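Glycosyl hydrolase family 2, TIM barrel domain protein (Parabacteroides merdae ATCC 43184, PDB 6DXU) probably hydrolyses beta-glucuronide conjugates in the human gut, as a bacterial beta-glucuronidase of glycoside hydrolase family 2. Local coordinates at residues Lys323-Asp335 with Val360-Ile374. Numbering follows the deposited sequence.
Sequences KRLLLRGTHRHED and VNFIRLGHYQQSEII
Gln-370 grips Arg-332 twice through its terminal amide: NE2 donates to the backbone O of Arg-332 (2.9 Å), while OE1 accepts from Arg-332 NH1 at 2.8 Å. The second bond lies in the guanidinium plane but approaches OE1 from above its carbonyl plane, the two flat groups standing 76° apart. Arg-332 gets there because CG sits between its own N and carbonyl carbon (chi1 78°) and the chain bends at chi3; Ile-374 CD1 then lies over one guanidinium face, toward the NH1 rim, and Glu-351 forms a salt bridge with NE. Without this amide, as with an alanine here, Arg-332 loses partners at both NH1 and its backbone O, and the guanidinium, still paired with Glu-351 at NE, is likely to be less firmly oriented. Beside it, Glu-334 OE1 takes the N-H of Ser-371, the N-cap of helix 372-381, at 2.7 Å, and its OE2 pairs with Arg-192. These loops follow neighbouring parallel strands of the TIM barrel, 327-331 and 362-364, linked by helix 345-357 in a beta-alpha-beta unit; Thr-330 N to Phe-362 O and Arg-364 N to Thr-330 O are among the backbone bonds that join them. At the start of the pairing the Asn-361 amide bridges two backbone groups, ND2 reaching Leu-326 O nearly straight (173°) and OD1 receiving Arg-328 N at 2.7 Å. Further along, Arg-364 extends with CG anti to N, laying its methylenes along the CD2-NE2 side of His-331 and bringing NH1 to NE2 (3.0 Å); Glu-514 shares NH1, and Tyr-590 O holds His-331 ND1. Tyr-368 OH meets His-333 ND1 at the imidazole edge, 2.6 Å away, and also accepts from Glu-334 N.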
ATOM      1  N   LYS D 323     -38.340  17.540  39.410  1.00 28.07           N
ATOM      2  CA  LYS D 323     -39.691  17.960  39.043  1.00 28.48           C
ATOM      3  C   LYS D 323     -39.968  17.639  37.581  1.00 28.60           C
ATOM      4  O   LYS D 323     -39.086  17.787  36.728  1.00 25.83           O
ATOM      5  CB  LYS D 323     -39.877  19.449  39.299  1.00 33.19           C
ATOM      6  CG  LYS D 323     -39.529  19.844  40.733  1.00 38.39           C
ATOM      7  CD  LYS D 323     -39.519  21.345  40.919  1.00 47.07           C
ATOM      8  CE  LYS D 323     -39.073  21.730  42.324  1.00 50.70           C
ATOM      9  NZ  LYS D 323     -39.517  23.120  42.642  1.00 56.24           N
ATOM     10  N   ARG D 324     -41.200  17.209  37.298  1.00 22.47           N
ATOM     11  CA  ARG D 324     -41.572  16.852  35.939  1.00 27.88           C
ATOM     12  C   ARG D 324     -41.416  18.056  35.021  1.00 28.18           C
ATOM     13  O   ARG D 324     -41.860  19.163  35.342  1.00 23.09           O
ATOM     14  CB  ARG D 324     -43.013  16.342  35.891  1.00 27.93           C
ATOM     15  CG  ARG D 324     -43.416  15.748  34.549  1.00 25.30           C
ATOM     16  CD  ARG D 324     -44.146  16.723  33.627  1.00 28.59           C
ATOM     17  NE  ARG D 324     -44.452  16.088  32.339  1.00 27.49           N
ATOM     18  CZ  ARG D 324     -45.580  16.266  31.652  1.00 32.18           C
ATOM     19  NH1 ARG D 324     -46.535  17.069  32.112  1.00 26.29           N
ATOM     20  NH2 ARG D 324     -45.755  15.636  30.498  1.00 27.55           N
ATOM     21  N   LEU D 325     -40.765  17.836  33.878  1.00 24.22           N
ATOM     22  CA  LEU D 325     -40.563  18.868  32.867  1.00 22.43           C
ATOM     23  C   LEU D 325     -40.967  18.320  31.507  1.00 24.77           C
ATOM     24  O   LEU D 325     -40.367  17.358  31.022  1.00 21.21           O
ATOM     25  CB  LEU D 325     -39.105  19.351  32.846  1.00 23.78           C
ATOM     26  CG  LEU D 325     -38.787  20.384  31.760  1.00 27.32           C
ATOM     27  CD1 LEU D 325     -39.463  21.731  32.036  1.00 26.42           C
ATOM     28  CD2 LEU D 325     -37.273  20.567  31.671  1.00 27.60           C
ATOM     29  N   LEU D 326     -42.011  18.896  30.919  1.00 23.26           N
ATOM     30  CA  LEU D 326     -42.383  18.540  29.556  1.00 26.33           C
ATOM     31  C   LEU D 326     -41.374  19.147  28.595  1.00 21.92           C
ATOM     32  O   LEU D 326     -41.208  20.370  28.563  1.00 24.00           O
ATOM     33  CB  LEU D 326     -43.795  19.035  29.240  1.00 26.15           C
ATOM     34  CG  LEU D 326     -44.295  18.758  27.817  1.00 35.28           C
ATOM     35  CD1 LEU D 326     -44.395  17.274  27.577  1.00 29.43           C
ATOM     36  CD2 LEU D 326     -45.654  19.417  27.602  1.00 37.19           C
ATOM     37  N   LEU D 327     -40.681  18.300  27.832  1.00 20.83           N
ATOM     38  CA  LEU D 327     -39.708  18.791  26.863  1.00 19.87           C
ATOM     39  C   LEU D 327     -40.450  19.443  25.702  1.00 21.26           C
ATOM     40  O   LEU D 327     -41.311  18.818  25.073  1.00 21.05           O
ATOM     41  CB  LEU D 327     -38.808  17.653  26.367  1.00 17.52           C
ATOM     42  CG  LEU D 327     -37.965  17.021  27.479  1.00 20.28           C
ATOM     43  CD1 LEU D 327     -37.260  15.767  26.977  1.00 22.87           C
ATOM     44  CD2 LEU D 327     -36.946  18.016  28.033  1.00 23.01           C
ATOM     45  N   ARG D 328     -40.158  20.720  25.475  1.00 19.13           N
ATOM     46  CA  ARG D 328     -40.781  21.547  24.444  1.00 18.97           C
ATOM     47  C   ARG D 328     -39.712  21.774  23.389  1.00 21.00           C
ATOM     48  O   ARG D 328     -38.948  22.735  23.462  1.00 20.89           O
ATOM     49  CB  ARG D 328     -41.262  22.855  25.039  1.00 20.71           C
ATOM     50  CG  ARG D 328     -42.421  22.702  26.006  1.00 24.84           C
ATOM     51  CD  ARG D 328     -42.533  23.974  26.857  1.00 28.69           C
ATOM     52  NE  ARG D 328     -43.897  24.459  27.036  1.00 44.63           N
ATOM     53  CZ  ARG D 328     -44.919  23.771  27.542  1.00 45.05           C
ATOM     54  NH1 ARG D 328     -44.765  22.518  27.947  1.00 44.60           N
ATOM     55  NH2 ARG D 328     -46.115  24.353  27.641  1.00 44.44           N
ATOM     56  N   GLY D 329     -39.671  20.892  22.405  1.00 20.88           N
ATOM     57  CA  GLY D 329     -38.475  20.787  21.602  1.00 22.95           C
ATOM     58  C   GLY D 329     -38.571  21.254  20.166  1.00 22.52           C
ATOM     59  O   GLY D 329     -39.661  21.414  19.611  1.00 19.46           O
ATOM     60  N   THR D 330     -37.409  21.466  19.556  1.00 18.47           N
ATOM     61  CA  THR D 330     -37.321  21.716  18.131  1.00 19.07           C
ATOM     62  C   THR D 330     -36.060  21.014  17.629  1.00 19.65           C
ATOM     63  O   THR D 330     -35.428  20.238  18.357  1.00 20.83           O
ATOM     64  CB  THR D 330     -37.355  23.226  17.842  1.00 20.81           C
ATOM     65  OG1 THR D 330     -37.454  23.449  16.429  1.00 21.16           O
ATOM     66  CG2 THR D 330     -36.115  23.920  18.387  1.00 21.72           C
ATOM     67  N   HIS D 331     -35.722  21.249  16.371  1.00 19.46           N
ATOM     68  CA  HIS D 331     -34.470  20.792  15.776  1.00 22.12           C
ATOM     69  C   HIS D 331     -33.854  21.948  15.016  1.00 23.58           C
ATOM     70  O   HIS D 331     -34.520  22.939  14.706  1.00 20.47           O
ATOM     71  CB  HIS D 331     -34.634  19.650  14.770  1.00 19.45           C
ATOM     72  CG  HIS D 331     -35.193  18.376  15.320  1.00 21.99           C
ATOM     73  ND1 HIS D 331     -36.520  18.221  15.658  1.00 21.06           N
ATOM     74  CD2 HIS D 331     -34.619  17.157  15.479  1.00 20.88           C
ATOM     75  CE1 HIS D 331     -36.730  16.970  16.039  1.00 20.66           C
ATOM     76  NE2 HIS D 331     -35.593  16.303  15.938  1.00 21.61           N
ATOM     77  N   ARG D 332     -32.588  21.787  14.646  1.00 22.51           N
ATOM     78  CA  ARG D 332     -32.007  22.734  13.713  1.00 19.54           C
ATOM     79  C   ARG D 332     -30.954  22.028  12.873  1.00 22.34           C
ATOM     80  O   ARG D 332     -30.325  21.062  13.315  1.00 18.69           O
ATOM     81  CB  ARG D 332     -31.411  23.952  14.437  1.00 20.91           C
ATOM     82  CG  ARG D 332     -30.057  23.710  15.083  1.00 22.44           C
ATOM     83  CD  ARG D 332     -29.503  24.966  15.759  1.00 20.84           C
ATOM     84  NE  ARG D 332     -29.219  26.067  14.822  1.00 21.96           N
ATOM     85  CZ  ARG D 332     -28.067  26.236  14.166  1.00 20.70           C
ATOM     86  NH1 ARG D 332     -27.062  25.370  14.308  1.00 19.39           N
ATOM     87  NH2 ARG D 332     -27.910  27.289  13.368  1.00 21.42           N
ATOM     88  N   HIS D 333     -30.820  22.489  11.636  1.00 17.40           N
ATOM     89  CA  HIS D 333     -29.674  22.192  10.793  1.00 20.80           C
ATOM     90  C   HIS D 333     -28.739  23.399  10.770  1.00 20.79           C
ATOM     91  O   HIS D 333     -29.166  24.547  10.962  1.00 20.59           O
ATOM     92  CB  HIS D 333     -30.118  21.843   9.366  1.00 18.43           C
ATOM     93  CG  HIS D 333     -30.362  20.382   9.147  1.00 24.16           C
ATOM     94  ND1 HIS D 333     -29.359  19.439   9.233  1.00 20.59           N
ATOM     95  CD2 HIS D 333     -31.492  19.704   8.831  1.00 21.66           C
ATOM     96  CE1 HIS D 333     -29.862  18.242   8.981  1.00 23.37           C
ATOM     97  NE2 HIS D 333     -31.154  18.375   8.736  1.00 20.27           N
ATOM     98  N   GLU D 334     -27.453  23.135  10.560  1.00 21.15           N
ATOM     99  CA  GLU D 334     -26.495  24.211  10.317  1.00 19.91           C
ATOM    100  C   GLU D 334     -26.625  24.586   8.854  1.00 21.00           C
ATOM    101  O   GLU D 334     -25.967  24.017   7.978  1.00 20.16           O
ATOM    102  CB  GLU D 334     -25.074  23.790  10.665  1.00 20.05           C
ATOM    103  CG  GLU D 334     -24.863  23.542  12.132  1.00 20.95           C
ATOM    104  CD  GLU D 334     -23.391  23.360  12.483  1.00 25.23           C
ATOM    105  OE1 GLU D 334     -23.063  23.418  13.677  1.00 29.12           O
ATOM    106  OE2 GLU D 334     -22.559  23.213  11.565  1.00 25.97           O
ATOM    107  N   ASP D 335     -27.506  25.543   8.588  1.00 18.87           N
ATOM    108  CA  ASP D 335     -27.835  25.959   7.229  1.00 18.73           C
ATOM    109  C   ASP D 335     -28.539  27.300   7.319  1.00 21.75           C
ATOM    110  O   ASP D 335     -29.345  27.504   8.230  1.00 23.25           O
ATOM    111  CB  ASP D 335     -28.732  24.921   6.543  1.00 20.57           C
ATOM    112  CG  ASP D 335     -29.083  25.292   5.115  1.00 21.34           C
ATOM    113  OD1 ASP D 335     -28.154  25.537   4.317  1.00 20.33           O
ATOM    114  OD2 ASP D 335     -30.290  25.285   4.777  1.00 19.43           O
ATOM    115  N   VAL D 360     -38.792  27.375  23.585  1.00 22.48           N
ATOM    116  CA  VAL D 360     -38.105  26.092  23.466  1.00 18.79           C
ATOM    117  C   VAL D 360     -37.311  25.805  24.733  1.00 19.14           C
ATOM    118  O   VAL D 360     -36.606  26.680  25.257  1.00 19.49           O
ATOM    119  CB  VAL D 360     -37.192  26.111  22.226  1.00 20.19           C
ATOM    120  CG1 VAL D 360     -36.257  24.881  22.188  1.00 20.59           C
ATOM    121  CG2 VAL D 360     -38.030  26.206  20.951  1.00 18.06           C
ATOM    122  N   ASN D 361     -37.392  24.565  25.226  1.00 19.16           N
ATOM    123  CA  ASN D 361     -36.489  24.130  26.293  1.00 21.86           C
ATOM    124  C   ASN D 361     -35.710  22.868  25.931  1.00 20.63           C
ATOM    125  O   ASN D 361     -35.017  22.308  26.797  1.00 18.65           O
ATOM    126  CB  ASN D 361     -37.234  23.931  27.629  1.00 22.42           C
ATOM    127  CG  ASN D 361     -38.239  22.770  27.601  1.00 24.11           C
ATOM    128  OD1 ASN D 361     -38.143  21.853  26.786  1.00 22.51           O
ATOM    129  ND2 ASN D 361     -39.222  22.822  28.502  1.00 22.92           N
ATOM    130  N   PHE D 362     -35.805  22.401  24.687  1.00 19.97           N
ATOM    131  CA  PHE D 362     -35.159  21.159  24.282  1.00 19.35           C
ATOM    132  C   PHE D 362     -34.869  21.233  22.793  1.00 21.08           C
ATOM    133  O   PHE D 362     -35.687  21.743  22.023  1.00 19.28           O
ATOM    134  CB  PHE D 362     -36.049  19.946  24.590  1.00 21.03           C
ATOM    135  CG  PHE D 362     -35.529  18.643  24.044  1.00 21.13           C
ATOM    136  CD1 PHE D 362     -34.303  18.134  24.449  1.00 21.94           C
ATOM    137  CD2 PHE D 362     -36.281  17.922  23.132  1.00 21.70           C
ATOM    138  CE1 PHE D 362     -33.834  16.922  23.927  1.00 23.41           C
ATOM    139  CE2 PHE D 362     -35.832  16.732  22.608  1.00 19.54           C
ATOM    140  CZ  PHE D 362     -34.599  16.223  23.006  1.00 21.95           C
ATOM    141  N   ILE D 363     -33.713  20.720  22.376  1.00 21.48           N
ATOM    142  CA  ILE D 363     -33.394  20.698  20.956  1.00 19.12           C
ATOM    143  C   ILE D 363     -32.639  19.416  20.638  1.00 22.01           C
ATOM    144  O   ILE D 363     -31.772  18.975  21.402  1.00 19.27           O
ATOM    145  CB  ILE D 363     -32.598  21.955  20.522  1.00 19.47           C
ATOM    146  CG1 ILE D 363     -32.474  22.021  18.990  1.00 20.12           C
ATOM    147  CG2 ILE D 363     -31.221  22.008  21.200  1.00 18.11           C
ATOM    148  CD1 ILE D 363     -31.911  23.346  18.467  1.00 20.67           C
ATOM    149  N   ARG D 364     -32.991  18.812  19.518  1.00 16.72           N
ATOM    150  CA  ARG D 364     -32.185  17.766  18.901  1.00 16.31           C
ATOM    151  C   ARG D 364     -31.439  18.415  17.744  1.00 19.38           C
ATOM    152  O   ARG D 364     -32.064  19.011  16.862  1.00 18.46           O
ATOM    153  CB  ARG D 364     -33.073  16.612  18.441  1.00 15.97           C
ATOM    154  CG  ARG D 364     -32.372  15.519  17.604  1.00 18.76           C
ATOM    155  CD  ARG D 364     -33.321  14.354  17.374  1.00 20.01           C
ATOM    156  NE  ARG D 364     -32.812  13.398  16.393  1.00 18.94           N
ATOM    157  CZ  ARG D 364     -33.405  13.089  15.244  1.00 23.59           C
ATOM    158  NH1 ARG D 364     -34.546  13.670  14.885  1.00 21.37           N
ATOM    159  NH2 ARG D 364     -32.844  12.188  14.444  1.00 24.22           N
ATOM    160  N   LEU D 365     -30.107  18.341  17.769  1.00 18.53           N
ATOM    161  CA  LEU D 365     -29.276  19.180  16.897  1.00 21.26           C
ATOM    162  C   LEU D 365     -29.131  18.565  15.500  1.00 21.09           C
ATOM    163  O   LEU D 365     -28.034  18.339  14.991  1.00 19.71           O
ATOM    164  CB  LEU D 365     -27.920  19.427  17.549  1.00 15.66           C
ATOM    165  CG  LEU D 365     -27.999  20.301  18.805  1.00 18.04           C
ATOM    166  CD1 LEU D 365     -26.645  20.424  19.496  1.00 19.36           C
ATOM    167  CD2 LEU D 365     -28.515  21.692  18.435  1.00 20.38           C
ATOM    168  N   GLY D 366     -30.279  18.339  14.859  1.00 17.98           N
ATOM    169  CA  GLY D 366     -30.244  17.734  13.544  1.00 21.08           C
ATOM    170  C   GLY D 366     -29.646  16.352  13.646  1.00 22.39           C
ATOM    171  O   GLY D 366     -29.859  15.630  14.626  1.00 23.40           O
ATOM    172  N   HIS D 367     -28.860  15.976  12.642  1.00 19.38           N
ATOM    173  CA  HIS D 367     -28.326  14.625  12.571  1.00 18.93           C
ATOM    174  C   HIS D 367     -26.817  14.572  12.795  1.00 21.98           C
ATOM    175  O   HIS D 367     -26.166  13.616  12.352  1.00 21.40           O
ATOM    176  CB  HIS D 367     -28.691  13.999  11.222  1.00 21.22           C
ATOM    177  CG  HIS D 367     -30.165  13.972  10.963  1.00 23.93           C
ATOM    178  ND1 HIS D 367     -31.069  13.458  11.869  1.00 27.52           N
ATOM    179  CD2 HIS D 367     -30.900  14.441   9.926  1.00 24.64           C
ATOM    180  CE1 HIS D 367     -32.294  13.585  11.389  1.00 25.41           C
ATOM    181  NE2 HIS D 367     -32.220  14.175  10.210  1.00 24.00           N
ATOM    182  N   TYR D 368     -26.243  15.548  13.496  1.00 19.07           N
ATOM    183  CA  TYR D 368     -24.789  15.562  13.639  1.00 20.42           C
ATOM    184  C   TYR D 368     -24.376  16.482  14.778  1.00 19.22           C
ATOM    185  O   TYR D 368     -25.172  17.279  15.293  1.00 19.88           O
ATOM    186  CB  TYR D 368     -24.106  15.987  12.319  1.00 15.26           C
ATOM    187  CG  TYR D 368     -24.846  17.127  11.648  1.00 18.89           C
ATOM    188  CD1 TYR D 368     -24.739  18.427  12.123  1.00 19.46           C
ATOM    189  CD2 TYR D 368     -25.670  16.898  10.540  1.00 19.89           C
ATOM    190  CE1 TYR D 368     -25.432  19.483  11.514  1.00 21.32           C
ATOM    191  CE2 TYR D 368     -26.369  17.941   9.932  1.00 19.15           C
ATOM    192  CZ  TYR D 368     -26.242  19.232  10.414  1.00 21.01           C
ATOM    193  OH  TYR D 368     -26.954  20.260   9.794  1.00 23.87           O
ATOM    194  N   GLN D 369     -23.114  16.326  15.192  1.00 20.59           N
ATOM    195  CA  GLN D 369     -22.516  17.242  16.151  1.00 19.06           C
ATOM    196  C   GLN D 369     -22.519  18.647  15.570  1.00 18.58           C
ATOM    197  O   GLN D 369     -22.234  18.843  14.384  1.00 20.80           O
ATOM    198  CB  GLN D 369     -21.083  16.802  16.464  1.00 16.60           C
ATOM    199  CG  GLN D 369     -20.322  17.755  17.389  1.00 16.50           C
ATOM    200  CD  GLN D 369     -18.894  17.286  17.671  1.00 19.72           C
ATOM    201  OE1 GLN D 369     -18.550  16.108  17.475  1.00 18.75           O
ATOM    202  NE2 GLN D 369     -18.053  18.209  18.119  1.00 18.60           N
ATOM    203  N   GLN D 370     -22.840  19.639  16.395  1.00 17.96           N
ATOM    204  CA  GLN D 370     -22.932  20.994  15.876  1.00 18.84           C
ATOM    205  C   GLN D 370     -21.851  21.871  16.493  1.00 20.87           C
ATOM    206  O   GLN D 370     -21.148  21.464  17.416  1.00 20.46           O
ATOM    207  CB  GLN D 370     -24.342  21.558  16.109  1.00 16.93           C
ATOM    208  CG  GLN D 370     -25.355  20.857  15.198  1.00 19.58           C
ATOM    209  CD  GLN D 370     -26.618  21.664  14.946  1.00 21.95           C
ATOM    210  OE1 GLN D 370     -26.769  22.787  15.436  1.00 21.15           O
ATOM    211  NE2 GLN D 370     -27.531  21.092  14.171  1.00 20.19           N
ATOM    212  N   SER D 371     -21.690  23.072  15.927  1.00 19.30           N
ATOM    213  CA  SER D 371     -20.708  24.027  16.432  1.00 20.92           C
ATOM    214  C   SER D 371     -20.781  24.158  17.950  1.00 21.99           C
ATOM    215  O   SER D 371     -21.868  24.237  18.530  1.00 20.88           O
ATOM    216  CB  SER D 371     -20.960  25.400  15.803  1.00 24.47           C
ATOM    217  OG  SER D 371     -20.236  26.399  16.484  1.00 21.55           O
ATOM    218  N   GLU D 372     -19.614  24.233  18.597  1.00 18.39           N
ATOM    219  CA  GLU D 372     -19.611  24.440  20.042  1.00 19.53           C
ATOM    220  C   GLU D 372     -20.250  25.770  20.440  1.00 20.91           C
ATOM    221  O   GLU D 372     -20.682  25.912  21.585  1.00 22.79           O
ATOM    222  CB  GLU D 372     -18.193  24.363  20.616  1.00 26.58           C
ATOM    223  CG  GLU D 372     -18.200  24.304  22.167  1.00 31.74           C
ATOM    224  CD  GLU D 372     -17.212  23.310  22.752  1.00 40.84           C
ATOM    225  OE1 GLU D 372     -16.120  23.133  22.170  1.00 54.82           O
ATOM    226  OE2 GLU D 372     -17.531  22.695  23.794  1.00 36.56           O
ATOM    227  N   ILE D 373     -20.308  26.748  19.535  1.00 21.50           N
ATOM    228  CA  ILE D 373     -21.042  27.984  19.819  1.00 20.86           C
ATOM    229  C   ILE D 373     -22.500  27.671  20.143  1.00 17.22           C
ATOM    230  O   ILE D 373     -23.088  28.252  21.069  1.00 20.66           O
ATOM    231  CB  ILE D 373     -20.920  28.959  18.632  1.00 21.47           C
ATOM    232  CG1 ILE D 373     -19.466  29.419  18.470  1.00 21.06           C
ATOM    233  CG2 ILE D 373     -21.861  30.168  18.806  1.00 22.59           C
ATOM    234  CD1 ILE D 373     -19.197  30.081  17.116  1.00 22.45           C
ATOM    235  N   ILE D 374     -23.098  26.741  19.394  1.00 20.52           N
ATOM    236  CA  ILE D 374     -24.477  26.335  19.648  1.00 17.41           C
ATOM    237  C   ILE D 374     -24.597  25.699  21.029  1.00 19.37           C
ATOM    238  O   ILE D 374     -25.508  26.016  21.803  1.00 22.09           O
ATOM    239  CB  ILE D 374     -24.967  25.373  18.554  1.00 20.34           C
ATOM    240  CG1 ILE D 374     -24.958  26.045  17.175  1.00 18.32           C
ATOM    241  CG2 ILE D 374     -26.376  24.843  18.896  1.00 19.65           C
ATOM    242  CD1 ILE D 374     -25.912  27.258  17.066  1.00 18.24           C
TER
HETATM  243  O   HOH W   1     -26.046  21.169   7.373  1.00 26.90           O